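Local coordinates for Ent-copalyl diphosphate synthase (Streptomyces platensis, PDB 5BP8), which is a bacterial terpene-cyclase-family enzyme, mainly helical with almost no strand and related to squalene-hopene cyclases, at residues A[349-354]-A[396-401]. Numbering follows the deposited sequence.
Sequences TSTNAH and DKWHAS. With SO4 (sulfate ion), chain B.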
loop_
_atom_site.group_PDB
_atom_site.type_symbol
_atom_site.label_atom_id
_atom_site.label_comp_id
_atom_site.label_asym_id
_atom_site.label_seq_id
_atom_site.Cartn_x
_atom_site.Cartn_y
_atom_site.Cartn_z
ATOM N N THR A 349 5.638 -9.299 9.951
ATOM C CA THR A 349 6.517 -10.414 9.553
ATOM C C THR A 349 7.406 -10.011 8.385
ATOM O O THR A 349 8.611 -10.298 8.398
ATOM C CB THR A 349 5.706 -11.666 9.160
ATOM O OG1 THR A 349 4.752 -11.318 8.137
ATOM C CG2 THR A 349 4.977 -12.235 10.368
ATOM N N SER A 350 6.846 -9.281 7.401
ATOM C CA SER A 350 7.620 -8.863 6.226
ATOM C C SER A 350 8.734 -7.886 6.639
ATOM O O SER A 350 9.822 -7.919 6.075
ATOM C CB SER A 350 6.725 -8.247 5.113
ATOM O OG SER A 350 6.282 -6.966 5.488
ATOM N N THR A 351 8.460 -7.026 7.608
ATOM C CA THR A 351 9.459 -6.078 8.105
ATOM C C THR A 351 10.657 -6.826 8.717
ATOM O O THR A 351 11.817 -6.531 8.417
ATOM C CB THR A 351 8.837 -5.121 9.119
ATOM O OG1 THR A 351 7.802 -4.349 8.480
ATOM C CG2 THR A 351 9.878 -4.164 9.741
ATOM N N ASN A 352 10.362 -7.798 9.564
ATOM C CA ASN A 352 11.422 -8.601 10.172
ATOM C C ASN A 352 12.212 -9.394 9.153
ATOM O O ASN A 352 13.443 -9.460 9.250
ATOM C CB ASN A 352 10.867 -9.470 11.287
ATOM C CG ASN A 352 10.688 -8.690 12.577
ATOM O OD1 ASN A 352 11.588 -8.671 13.452
ATOM N ND2 ASN A 352 9.561 -8.004 12.701
ATOM N N ALA A 353 11.525 -9.967 8.156
ATOM C CA ALA A 353 12.215 -10.556 6.996
ATOM C C ALA A 353 13.178 -9.585 6.325
ATOM O O ALA A 353 14.336 -9.946 6.037
ATOM C CB ALA A 353 11.216 -11.101 5.974
ATOM N N HIS A 354 12.730 -8.348 6.065
ATOM C CA HIS A 354 13.569 -7.390 5.381
ATOM C C HIS A 354 14.763 -6.936 6.256
ATOM O O HIS A 354 15.875 -6.715 5.749
ATOM C CB HIS A 354 12.710 -6.219 4.837
ATOM C CG HIS A 354 11.753 -6.658 3.771
ATOM N ND1 HIS A 354 10.533 -6.049 3.543
ATOM C CD2 HIS A 354 11.836 -7.674 2.882
ATOM C CE1 HIS A 354 9.908 -6.682 2.568
ATOM N NE2 HIS A 354 10.671 -7.676 2.155
ATOM N N ASP A 396 1.136 -10.957 6.738
ATOM C CA ASP A 396 1.788 -9.721 7.134
ATOM C C ASP A 396 0.774 -8.597 7.195
ATOM O O ASP A 396 -0.170 -8.561 6.407
ATOM C CB ASP A 396 2.878 -9.323 6.152
ATOM C CG ASP A 396 3.600 -8.051 6.567
ATOM O OD1 ASP A 396 4.187 -8.052 7.663
ATOM O OD2 ASP A 396 3.607 -7.055 5.792
ATOM N N LYS A 397 1.003 -7.677 8.118
ATOM C CA LYS A 397 0.107 -6.554 8.324
ATOM C C LYS A 397 0.031 -5.568 7.174
ATOM O O LYS A 397 -0.916 -4.804 7.117
ATOM C CB LYS A 397 0.482 -5.795 9.617
ATOM C CG LYS A 397 1.734 -4.954 9.523
ATOM C CD LYS A 397 2.142 -4.394 10.891
ATOM C CE LYS A 397 1.174 -3.334 11.386
ATOM N NZ LYS A 397 1.694 -2.667 12.611
ATOM N N TRP A 398 1.055 -5.475 6.320
ATOM C CA TRP A 398 1.097 -4.427 5.293
ATOM C C TRP A 398 0.446 -4.826 3.962
ATOM O O TRP A 398 0.383 -4.008 3.071
ATOM C CB TRP A 398 2.543 -3.983 5.002
ATOM C CG TRP A 398 3.244 -3.433 6.231
ATOM C CD1 TRP A 398 4.424 -3.872 6.765
ATOM C CD2 TRP A 398 2.786 -2.366 7.088
ATOM N NE1 TRP A 398 4.740 -3.123 7.892
ATOM C CE2 TRP A 398 3.746 -2.207 8.115
ATOM C CE3 TRP A 398 1.662 -1.528 7.085
ATOM C CZ2 TRP A 398 3.603 -1.258 9.141
ATOM C CZ3 TRP A 398 1.521 -0.581 8.110
ATOM C CH2 TRP A 398 2.493 -0.449 9.114
ATOM N N HIS A 399 0.003 -6.066 3.825
ATOM C CA HIS A 399 -0.380 -6.590 2.528
ATOM C C HIS A 399 -1.521 -7.571 2.717
ATOM O O HIS A 399 -1.521 -8.399 3.633
ATOM C CB HIS A 399 0.849 -7.210 1.891
ATOM C CG HIS A 399 0.811 -7.327 0.401
ATOM N ND1 HIS A 399 -0.000 -8.217 -0.265
ATOM C CD2 HIS A 399 1.540 -6.710 -0.550
ATOM C CE1 HIS A 399 0.222 -8.136 -1.557
ATOM N NE2 HIS A 399 1.166 -7.235 -1.756
ATOM N N ALA A 400 -2.499 -7.496 1.817
ATOM C CA ALA A 400 -3.653 -8.398 1.820
ATOM C C ALA A 400 -3.367 -9.854 1.443
ATOM O O ALA A 400 -4.180 -10.711 1.726
ATOM C CB ALA A 400 -4.714 -7.843 0.859
ATOM N N SER A 401 -2.249 -10.123 0.766
ATOM C CA SER A 401 -1.952 -11.432 0.216
ATOM C C SER A 401 -0.974 -12.269 1.073
ATOM O O SER A 401 0.110 -11.787 1.442
ATOM C CB SER A 401 -1.326 -11.272 -1.169
ATOM O OG SER A 401 -1.049 -12.537 -1.708
HETATM S S SO4 B . -0.726 -0.951 14.584
HETATM O O1 SO4 B . -0.246 -2.345 14.761
HETATM O O2 SO4 B . -0.657 -0.290 15.932
HETATM O O3 SO4 B . 0.005 -0.228 13.579
HETATM O O4 SO4 B . -2.149 -1.025 14.208
HETATM O O HOH W 1 2.300 -9.060 10.476
#
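D396 and S350 carry this buried contact: the D396 carboxylate accepts two hydrogen bonds from S350 in the first turn of helix 349-365. S350 N gives its hydrogen to D396 OD1 at 2.9 Å, nearly straight at 166°, and S350 OG donates to D396 OD2 at 2.7 Å; both donors sit well out of the carboxylate plane. With CG anti to the backbone N (chi1 -178°), D396 carries its carboxylate to the helix start while keeping OD2 within reach of W398 N. D396 OD1 also accepts from S348 OG. On the face of the carboxylate opposite S350 OG, W398 N donates to D396 OD2 at 3.0 Å, closing an Asx turn inside the type I beta turn D396-H399. Gripped from both faces, the carboxylate has its rotation fixed.

Both segments lie in a mainly helical region related to the squalene-hopene cyclase C-terminal domain, and the turn belongs to the loop between helices 370-386 and 402-416, so the carboxylate ties that loop to the start of a third helix.

Among the van der Waals contacts, T349 OG1 lies alongside D396 CB at 3.4 Å while hydrogen-bonding to M395 O. The indole of W398 presents its CD1-NE1 edge to the helix, with both hydroxyls near the ring plane: S350 OG is 3.8 Å from W398 CD1, and T351 OG1 lies 3.4 Å from W398 NE1. T351 OG1 is itself bonded to S348 OG. K397 CG lies over the centre of one indole face, and K397 NZ bonds sulfate O1 (2.9 Å) and O3, and also the carbonyl T346 O.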